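Local coordinates for ABC transporter substrate binding protein (Ribose) (Agrobacterium vitis, PDB 5DKV), which binds alpha-D-tagatopyranose and probably serves as the sugar-capturing solute-binding protein of an ABC transporter, at residues K27-G35 with V80-A91; A204-Y215 with G234-Q244. All coordinates share one frame; numbering follows the deposited sequence.

Contact 1 (K27-G35 with V80-A91); sequences KFRIALIPG and VIAKKPDAILIA
Arg-29 and Asp-86 join segments 27-35 and 80-91 at the start of a parallel strand pair. The backbone N of Arg-29 donates to Asp-86 OD2 over 2.7 Å in a nearly straight bond (174°), meeting the anti lone pair of that oxygen, and Asp-86 N returns a bond to Arg-29 O. The guanidinium presents its edge to the turn around Lys-83 and Lys-84: bent at chi3 (63°), the side chain brings NH1 and NH2 together onto the one backbone carbonyl oxygen of Lys-83, with NH2 to Lys-83 O at 2.9 Å. NH1 also reaches Lys-84 O at 3.1 Å, approaching from above that carbonyl's plane. Further along, Ala-31 and Ile-33 alternate with Ala-87, Leu-89 and Ala-91 in four backbone bonds, such as Leu-89 N to Ala-31 O at 2.8 Å. The strand axes diverge by only 20°.

On the face carrying Ala-31 and Ile-33, Val-80 comes down from the helix. Its CG1 presses on Ala-31 CB at 3.5 Å, tighter than usual, while Ile-33 CD1 meets Val-80 tip to tip. On the other face Leu-89 CG packs against Ile-30 CG2, and both side chains touch Val-284 of helix 276-291.

Outward, a water bridges Lys-27 O and Asp-86 OD2, and Phe-28 turns its ring edge to that carboxylate. Strand 59-62 hydrogen-bonds to the other edge of strand 29-33, giving three parallel strands, as in this family's Rossmann-like lobes. The carbonyls disperse the guanidinium charge without cancelling it; two donors on OD2 probably favour ionised Asp-86.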
loop_
_atom_site.group_PDB
_atom_site.type_symbol
_atom_site.label_atom_id
_atom_site.label_comp_id
_atom_site.label_asym_id
_atom_site.label_seq_id
_atom_site.Cartn_x
_atom_site.Cartn_y
_atom_site.Cartn_z
ATOM N N LYS A 27 7.296 28.812 -6.542
ATOM C CA LYS A 27 7.062 27.568 -7.275
ATOM C C LYS A 27 8.158 26.553 -6.977
ATOM O O LYS A 27 9.344 26.785 -7.245
ATOM C CB LYS A 27 6.979 27.828 -8.766
ATOM C CG LYS A 27 5.792 28.705 -9.151
ATOM C CD LYS A 27 5.952 29.216 -10.561
ATOM C CE LYS A 27 4.788 30.090 -10.986
ATOM N NZ LYS A 27 4.743 30.200 -12.466
ATOM N N PHE A 28 7.729 25.429 -6.429
ATOM C CA PHE A 28 8.631 24.413 -5.916
ATOM C C PHE A 28 8.740 23.219 -6.839
ATOM O O PHE A 28 7.845 22.958 -7.640
ATOM C CB PHE A 28 8.161 23.977 -4.536
ATOM C CG PHE A 28 8.290 25.051 -3.482
ATOM C CD1 PHE A 28 9.524 25.414 -2.991
ATOM C CD2 PHE A 28 7.166 25.675 -2.969
ATOM C CE1 PHE A 28 9.640 26.383 -2.008
ATOM C CE2 PHE A 28 7.277 26.652 -2.002
ATOM C CZ PHE A 28 8.517 27.005 -1.512
ATOM N N ARG A 29 9.851 22.509 -6.711
ATOM C CA ARG A 29 10.039 21.218 -7.361
ATOM C C ARG A 29 10.055 20.131 -6.294
ATOM O O ARG A 29 10.961 20.068 -5.473
ATOM C CB ARG A 29 11.326 21.217 -8.181
ATOM C CG ARG A 29 11.238 22.174 -9.356
ATOM C CD ARG A 29 12.601 22.574 -9.878
ATOM N NE ARG A 29 13.342 21.434 -10.408
ATOM C CZ ARG A 29 14.404 20.878 -9.821
ATOM N NH1 ARG A 29 14.861 21.346 -8.665
ATOM N NH2 ARG A 29 15.013 19.847 -10.402
ATOM N N ILE A 30 9.015 19.307 -6.291
ATOM C CA ILE A 30 8.832 18.283 -5.267
ATOM C C ILE A 30 8.949 16.912 -5.913
ATOM O O ILE A 30 8.239 16.607 -6.872
ATOM C CB ILE A 30 7.456 18.437 -4.569
ATOM C CG1 ILE A 30 7.367 19.790 -3.869
ATOM C CG2 ILE A 30 7.199 17.274 -3.573
ATOM C CD1 ILE A 30 5.949 20.183 -3.437
ATOM N N ALA A 31 9.872 16.096 -5.418
ATOM C CA ALA A 31 10.100 14.777 -5.990
ATOM C C ALA A 31 9.175 13.740 -5.371
ATOM O O ALA A 31 8.828 13.841 -4.195
ATOM C CB ALA A 31 11.513 14.370 -5.785
ATOM N N LEU A 32 8.765 12.771 -6.178
ATOM C CA LEU A 32 7.976 11.633 -5.710
ATOM C C LEU A 32 8.623 10.369 -6.230
ATOM O O LEU A 32 8.756 10.187 -7.430
ATOM C CB LEU A 32 6.512 11.735 -6.157
ATOM C CG LEU A 32 5.647 10.517 -5.848
ATOM C CD1 LEU A 32 5.603 10.167 -4.342
ATOM C CD2 LEU A 32 4.222 10.779 -6.395
ATOM N N ILE A 33 9.054 9.525 -5.294
ATOM C CA ILE A 33 9.702 8.265 -5.578
ATOM C C ILE A 33 8.799 7.122 -5.067
ATOM O O ILE A 33 8.692 6.891 -3.872
ATOM C CB ILE A 33 11.100 8.189 -4.917
ATOM C CG1 ILE A 33 11.995 9.326 -5.420
ATOM C CG2 ILE A 33 11.732 6.807 -5.232
ATOM C CD1 ILE A 33 13.346 9.450 -4.726
ATOM N N PRO A 34 8.122 6.421 -5.977
ATOM C CA PRO A 34 7.191 5.359 -5.553
ATOM C C PRO A 34 7.949 4.107 -5.134
ATOM O O PRO A 34 9.165 4.013 -5.336
ATOM C CB PRO A 34 6.374 5.094 -6.810
ATOM C CG PRO A 34 7.391 5.297 -7.897
ATOM C CD PRO A 34 8.225 6.495 -7.445
ATOM N N GLY A 35 7.229 3.141 -4.585
ATOM C CA GLY A 35 7.829 1.854 -4.311
ATOM C C GLY A 35 8.065 1.023 -5.565
ATOM O O GLY A 35 8.984 0.198 -5.602
ATOM N N VAL A 80 17.624 11.382 -8.161
ATOM C CA VAL A 80 16.724 12.456 -7.769
ATOM C C VAL A 80 17.443 13.495 -6.898
ATOM O O VAL A 80 17.272 14.683 -7.108
ATOM C CB VAL A 80 15.478 11.904 -7.044
ATOM C CG1 VAL A 80 14.687 13.011 -6.355
ATOM C CG2 VAL A 80 14.616 11.193 -8.054
ATOM N N ILE A 81 18.239 13.051 -5.930
ATOM C CA ILE A 81 19.003 13.974 -5.091
ATOM C C ILE A 81 19.842 14.930 -5.939
ATOM O O ILE A 81 19.953 16.121 -5.633
ATOM C CB ILE A 81 19.859 13.177 -4.108
ATOM C CG1 ILE A 81 18.932 12.560 -3.065
ATOM C CG2 ILE A 81 20.876 14.074 -3.387
ATOM C CD1 ILE A 81 19.615 11.589 -2.124
ATOM N N ALA A 82 20.377 14.423 -7.039
ATOM C CA ALA A 82 21.294 15.199 -7.856
ATOM C C ALA A 82 20.543 16.276 -8.645
ATOM O O ALA A 82 21.148 17.209 -9.156
ATOM C CB ALA A 82 22.069 14.283 -8.793
ATOM N N LYS A 83 19.221 16.133 -8.746
ATOM C CA LYS A 83 18.379 17.146 -9.388
ATOM C C LYS A 83 18.010 18.292 -8.427
ATOM O O LYS A 83 17.300 19.227 -8.806
ATOM C CB LYS A 83 17.111 16.487 -9.943
ATOM C CG LYS A 83 17.381 15.478 -11.036
ATOM C CD LYS A 83 16.092 15.036 -11.698
ATOM C CE LYS A 83 16.362 14.266 -12.978
ATOM N NZ LYS A 83 16.433 12.803 -12.768
ATOM N N LYS A 84 18.537 18.225 -7.212
ATOM C CA LYS A 84 18.323 19.250 -6.183
ATOM C C LYS A 84 16.853 19.636 -6.027
ATOM O O LYS A 84 16.494 20.811 -6.124
ATOM C CB LYS A 84 19.156 20.497 -6.490
ATOM C CG LYS A 84 20.639 20.224 -6.709
ATOM C CD LYS A 84 21.383 21.530 -7.016
ATOM C CE LYS A 84 22.869 21.320 -7.250
ATOM N NZ LYS A 84 23.542 22.599 -7.627
ATOM N N PRO A 85 15.987 18.650 -5.756
ATOM C CA PRO A 85 14.590 19.010 -5.547
ATOM C C PRO A 85 14.426 19.789 -4.261
ATOM O O PRO A 85 15.288 19.690 -3.381
ATOM C CB PRO A 85 13.895 17.659 -5.472
ATOM C CG PRO A 85 14.897 16.787 -4.843
ATOM C CD PRO A 85 16.216 17.227 -5.437
ATOM N N ASP A 86 13.344 20.557 -4.155
ATOM C CA ASP A 86 13.078 21.321 -2.930
ATOM C C ASP A 86 12.630 20.429 -1.766
ATOM O O ASP A 86 12.853 20.757 -0.584
ATOM C CB ASP A 86 12.025 22.407 -3.220
ATOM C CG ASP A 86 12.528 23.439 -4.221
ATOM O OD1 ASP A 86 13.586 24.053 -3.953
ATOM O OD2 ASP A 86 11.899 23.609 -5.289
ATOM N N ALA A 87 11.970 19.324 -2.106
ATOM C CA ALA A 87 11.567 18.314 -1.124
ATOM C C ALA A 87 11.428 16.956 -1.789
ATOM O O ALA A 87 11.301 16.886 -3.021
ATOM C CB ALA A 87 10.251 18.730 -0.447
ATOM N N ILE A 88 11.494 15.883 -0.984
ATOM C CA ILE A 88 11.314 14.513 -1.485
ATOM C C ILE A 88 10.185 13.819 -0.751
ATOM O O ILE A 88 10.152 13.791 0.486
ATOM C CB ILE A 88 12.604 13.659 -1.318
ATOM C CG1 ILE A 88 13.723 14.234 -2.179
ATOM C CG2 ILE A 88 12.345 12.173 -1.655
ATOM C CD1 ILE A 88 15.129 13.748 -1.798
ATOM N N LEU A 89 9.243 13.292 -1.525
ATOM C CA LEU A 89 8.284 12.310 -1.058
ATOM C C LEU A 89 8.766 10.932 -1.520
ATOM O O LEU A 89 9.069 10.751 -2.701
ATOM C CB LEU A 89 6.907 12.582 -1.635
ATOM C CG LEU A 89 6.359 14.013 -1.504
ATOM C CD1 LEU A 89 4.970 14.110 -2.112
ATOM C CD2 LEU A 89 6.273 14.457 -0.081
ATOM N N ILE A 90 8.854 9.964 -0.616
ATOM C CA ILE A 90 9.310 8.646 -1.016
ATOM C C ILE A 90 8.578 7.540 -0.255
ATOM O O ILE A 90 8.242 7.665 0.925
ATOM C CB ILE A 90 10.840 8.508 -0.809
ATOM C CG1 ILE A 90 11.311 7.103 -1.185
ATOM C CG2 ILE A 90 11.179 8.792 0.620
ATOM C CD1 ILE A 90 12.824 7.000 -1.331
ATOM N N ALA A 91 8.314 6.452 -0.961
ATOM C CA ALA A 91 7.843 5.241 -0.339
ATOM C C ALA A 91 9.035 4.264 -0.219
ATOM O O ALA A 91 9.348 3.531 -1.179
ATOM C CB ALA A 91 6.711 4.617 -1.150
HETATM O O HOH W 1 12.065 25.714 -6.983
#

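Contact 2 (A204-Y215 with G234-Q244); sequences ANKAASQLQAVY and GSANGVQQAGQ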
loop_
_atom_site.group_PDB
_atom_site.type_symbol
_atom_site.label_atom_id
_atom_site.label_comp_id
_atom_site.label_asym_id
_atom_site.label_seq_id
_atom_site.Cartn_x
_atom_site.Cartn_y
_atom_site.Cartn_z
ATOM N N ALA A 204 2.250 -11.934 -8.704
ATOM C CA ALA A 204 0.907 -12.494 -8.714
ATOM C C ALA A 204 0.894 -13.960 -9.160
ATOM O O ALA A 204 0.154 -14.771 -8.603
ATOM C CB ALA A 204 -0.005 -11.657 -9.590
ATOM N N ASN A 205 1.702 -14.310 -10.166
ATOM C CA ASN A 205 1.749 -15.684 -10.645
ATOM C C ASN A 205 2.242 -16.624 -9.563
ATOM O O ASN A 205 1.758 -17.738 -9.445
ATOM C CB ASN A 205 2.625 -15.784 -11.897
ATOM C CG ASN A 205 2.042 -15.016 -13.060
ATOM O OD1 ASN A 205 0.837 -14.747 -13.092
ATOM N ND2 ASN A 205 2.887 -14.652 -14.021
ATOM N N LYS A 206 3.185 -16.174 -8.741
ATOM C CA LYS A 206 3.630 -16.994 -7.612
ATOM C C LYS A 206 2.490 -17.164 -6.603
ATOM O O LYS A 206 2.262 -18.255 -6.080
ATOM C CB LYS A 206 4.842 -16.378 -6.921
ATOM C CG LYS A 206 5.403 -17.223 -5.767
ATOM C CD LYS A 206 6.000 -18.520 -6.245
ATOM C CE LYS A 206 6.440 -19.401 -5.066
ATOM N NZ LYS A 206 7.127 -20.686 -5.536
ATOM N N ALA A 207 1.782 -16.079 -6.317
ATOM C CA ALA A 207 0.660 -16.152 -5.396
ATOM C C ALA A 207 -0.392 -17.149 -5.894
ATOM O O ALA A 207 -0.959 -17.906 -5.108
ATOM C CB ALA A 207 0.051 -14.772 -5.207
ATOM N N ALA A 208 -0.645 -17.165 -7.193
ATOM C CA ALA A 208 -1.621 -18.092 -7.761
ATOM C C ALA A 208 -1.148 -19.529 -7.565
ATOM O O ALA A 208 -1.940 -20.426 -7.234
ATOM C CB ALA A 208 -1.838 -17.792 -9.254
ATOM N N SER A 209 0.138 -19.768 -7.803
ATOM C CA SER A 209 0.674 -21.128 -7.677
ATOM C C SER A 209 0.628 -21.578 -6.210
ATOM O O SER A 209 0.433 -22.766 -5.903
ATOM C CB SER A 209 2.098 -21.216 -8.240
ATOM O OG SER A 209 3.045 -20.544 -7.437
ATOM N N GLN A 210 0.815 -20.635 -5.290
ATOM C CA GLN A 210 0.757 -20.961 -3.866
ATOM C C GLN A 210 -0.679 -21.301 -3.417
ATOM O O GLN A 210 -0.877 -22.208 -2.596
ATOM C CB GLN A 210 1.329 -19.809 -3.054
ATOM C CG GLN A 210 2.817 -19.725 -3.231
ATOM C CD GLN A 210 3.462 -18.523 -2.608
ATOM O OE1 GLN A 210 2.989 -17.395 -2.726
ATOM N NE2 GLN A 210 4.603 -18.753 -1.982
ATOM N N LEU A 211 -1.667 -20.607 -3.978
ATOM C CA LEU A 211 -3.069 -20.944 -3.737
ATOM C C LEU A 211 -3.293 -22.382 -4.156
ATOM O O LEU A 211 -3.897 -23.163 -3.420
ATOM C CB LEU A 211 -4.008 -19.985 -4.486
ATOM C CG LEU A 211 -5.527 -20.189 -4.385
ATOM C CD1 LEU A 211 -6.006 -21.330 -5.249
ATOM C CD2 LEU A 211 -6.034 -20.337 -2.935
ATOM N N GLN A 212 -2.799 -22.739 -5.340
ATOM C CA GLN A 212 -2.966 -24.094 -5.837
ATOM C C GLN A 212 -2.351 -25.118 -4.895
ATOM O O GLN A 212 -2.946 -26.170 -4.648
ATOM C CB GLN A 212 -2.354 -24.234 -7.226
ATOM C CG GLN A 212 -2.918 -23.273 -8.256
ATOM C CD GLN A 212 -4.249 -23.696 -8.755
ATOM O OE1 GLN A 212 -4.755 -24.755 -8.378
ATOM N NE2 GLN A 212 -4.835 -22.882 -9.629
ATOM N N ALA A 213 -1.166 -24.834 -4.360
ATOM C CA ALA A 213 -0.533 -25.755 -3.419
ATOM C C ALA A 213 -1.347 -25.901 -2.120
ATOM O O ALA A 213 -1.561 -27.003 -1.615
ATOM C CB ALA A 213 0.860 -25.292 -3.106
ATOM N N VAL A 214 -1.783 -24.779 -1.568
ATOM C CA VAL A 214 -2.520 -24.811 -0.317
ATOM C C VAL A 214 -3.839 -25.556 -0.518
ATOM O O VAL A 214 -4.212 -26.404 0.305
ATOM C CB VAL A 214 -2.749 -23.371 0.229
ATOM C CG1 VAL A 214 -3.597 -23.393 1.502
ATOM C CG2 VAL A 214 -1.398 -22.721 0.520
ATOM N N TYR A 215 -4.524 -25.278 -1.618
ATOM C CA TYR A 215 -5.782 -25.942 -1.902
ATOM C C TYR A 215 -5.581 -27.440 -2.131
ATOM O O TYR A 215 -6.422 -28.247 -1.737
ATOM C CB TYR A 215 -6.458 -25.308 -3.113
ATOM C CG TYR A 215 -7.728 -26.010 -3.557
ATOM C CD1 TYR A 215 -8.761 -26.253 -2.673
ATOM C CD2 TYR A 215 -7.892 -26.405 -4.879
ATOM C CE1 TYR A 215 -9.930 -26.889 -3.094
ATOM C CE2 TYR A 215 -9.061 -27.036 -5.303
ATOM C CZ TYR A 215 -10.060 -27.274 -4.407
ATOM O OH TYR A 215 -11.204 -27.892 -4.837
ATOM N N GLY A 234 -3.220 -12.343 -7.659
ATOM C CA GLY A 234 -2.706 -13.683 -7.895
ATOM C C GLY A 234 -3.521 -14.749 -7.199
ATOM O O GLY A 234 -3.806 -15.807 -7.763
ATOM N N SER A 235 -3.901 -14.478 -5.957
ATOM C CA SER A 235 -4.678 -15.440 -5.188
ATOM C C SER A 235 -6.025 -15.666 -5.847
ATOM O O SER A 235 -6.478 -16.795 -5.974
ATOM C CB SER A 235 -4.850 -14.961 -3.741
ATOM O OG SER A 235 -3.617 -14.974 -3.051
ATOM N N ALA A 236 -6.668 -14.583 -6.270
ATOM C CA ALA A 236 -7.945 -14.681 -6.980
ATOM C C ALA A 236 -7.767 -15.451 -8.285
ATOM O O ALA A 236 -8.565 -16.322 -8.601
ATOM C CB ALA A 236 -8.508 -13.306 -7.242
ATOM N N ASN A 237 -6.711 -15.145 -9.032
ATOM C CA ASN A 237 -6.438 -15.884 -10.276
ATOM C C ASN A 237 -6.216 -17.371 -10.042
ATOM O O ASN A 237 -6.641 -18.201 -10.834
ATOM C CB ASN A 237 -5.228 -15.301 -11.006
ATOM C CG ASN A 237 -5.544 -13.960 -11.642
ATOM O OD1 ASN A 237 -6.708 -13.633 -11.838
ATOM N ND2 ASN A 237 -4.522 -13.177 -11.951
ATOM N N GLY A 238 -5.551 -17.708 -8.948
ATOM C CA GLY A 238 -5.357 -19.101 -8.593
ATOM C C GLY A 238 -6.667 -19.813 -8.282
ATOM O O GLY A 238 -6.894 -20.935 -8.732
ATOM N N VAL A 239 -7.531 -19.159 -7.511
ATOM C CA VAL A 239 -8.833 -19.716 -7.187
ATOM C C VAL A 239 -9.651 -19.961 -8.465
ATOM O O VAL A 239 -10.266 -21.015 -8.623
ATOM C CB VAL A 239 -9.607 -18.790 -6.224
ATOM C CG1 VAL A 239 -11.066 -19.235 -6.088
ATOM C CG2 VAL A 239 -8.941 -18.748 -4.880
ATOM N N GLN A 240 -9.655 -18.991 -9.371
ATOM C CA GLN A 240 -10.376 -19.139 -10.634
ATOM C C GLN A 240 -9.813 -20.332 -11.447
ATOM O O GLN A 240 -10.570 -21.167 -11.946
ATOM C CB GLN A 240 -10.304 -17.829 -11.435
ATOM C CG GLN A 240 -10.998 -17.851 -12.772
ATOM C CD GLN A 240 -12.504 -17.694 -12.672
ATOM O OE1 GLN A 240 -13.009 -16.633 -12.298
ATOM N NE2 GLN A 240 -13.232 -18.746 -13.035
ATOM N N GLN A 241 -8.490 -20.447 -11.512
ATOM C CA GLN A 241 -7.847 -21.479 -12.337
ATOM C C GLN A 241 -8.097 -22.867 -11.746
ATOM O O GLN A 241 -8.152 -23.871 -12.473
ATOM C CB GLN A 241 -6.350 -21.218 -12.462
ATOM C CG GLN A 241 -5.576 -22.284 -13.261
ATOM C CD GLN A 241 -5.928 -22.320 -14.735
ATOM O OE1 GLN A 241 -5.348 -21.591 -15.534
ATOM N NE2 GLN A 241 -6.883 -23.169 -15.103
ATOM N N ALA A 242 -8.261 -22.912 -10.428
ATOM C CA ALA A 242 -8.571 -24.151 -9.728
ATOM C C ALA A 242 -10.031 -24.563 -9.865
ATOM O O ALA A 242 -10.422 -25.621 -9.378
ATOM C CB ALA A 242 -8.224 -24.017 -8.264
ATOM N N GLY A 243 -10.844 -23.711 -10.478
ATOM C CA GLY A 243 -12.277 -23.963 -10.567
ATOM C C GLY A 243 -13.098 -23.680 -9.315
ATOM O O GLY A 243 -14.231 -24.158 -9.196
ATOM N N GLN A 244 -12.553 -22.900 -8.389
ATOM C CA GLN A 244 -13.194 -22.725 -7.097
ATOM C C GLN A 244 -13.773 -21.329 -6.862
ATOM O O GLN A 244 -14.015 -20.948 -5.718
ATOM C CB GLN A 244 -12.210 -23.064 -5.989
ATOM C CG GLN A 244 -11.695 -24.497 -6.075
ATOM C CD GLN A 244 -12.809 -25.530 -6.158
ATOM O OE1 GLN A 244 -13.735 -25.515 -5.362
ATOM N NE2 GLN A 244 -12.724 -26.425 -7.148
HETATM O O HOH W 2 -1.850 -14.548 -11.397
HETATM O O HOH W 3 -1.923 -17.173 -2.579
#
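Segments 204-215 and 234-241 of two helices approach within 6.9 Å axis to axis and cross at -47°, with Ala-204 and Ala-208 almost against Gly-234 and Gly-238. The two glycines, one turn apart, bring bare backbone against the alanines, at CA-CA distances of 3.9 Å for Ala-204 with Gly-234 and 4.0 Å for Ala-208 with Gly-238. Gly-234 CA makes a CA-H...O contact with Ala-204 O at 3.1 Å, and Ala-208 CB rests 3.7 Å from Gly-238 N.

Leu-211 extends the packing. With CG anti to the backbone N (chi1 179°), its CD1 lies 3.5 Å from Val-239 N, and its CG meets Val-239 CG2. Gln-212 folds back at chi2, placing OE1 3.5 Å from Ala-242 CB. At the end of the contact the hydroxyl end of Tyr-215 packs across Gln-244, CZ lying 3.6 Å from Gln-244 CG, with ring and amide planes 28° apart. Gln-244 N bonds back to Val-239 O, and with Gly-243 at positive phi and its N on Gln-240 O this makes a Schellman motif.

No direct hydrogen bond spans the pair; waters do, one linking Asn-205 OD1 to Asn-237 ND2, another Ala-207 O to Ser-235 OG, which also bonds Ser-231 O. Beneath the helices, Ala-207 touches Ser-166 and Leu-211 touches Tyr-164, both on strand 161-167, while Val-214 reaches Leu-195 and Gln-198 of strand 192-199.

Contact 1 closes along the chain before contact 2 opens, and their centres lie 38 Å apart on opposite sides of the chain's centre, with nearest atoms about 14 Å apart. Contact 1 pairs neighbouring strands 29-33 and 87-90 near one end of the sheet order. Contact 2 packs two helices beside strands 161-167 and 192-199 at the other end. This separation fits the two-lobed architecture of periplasmic binding proteins, with alpha-D-tagatopyranose bound between lobes: Gly-35 of contact 1 lies near the sugar, and the side chain of Ala-204 of contact 2 is about 11 Å from it. Each contact thus probably belongs to the internal packing of a different lobe.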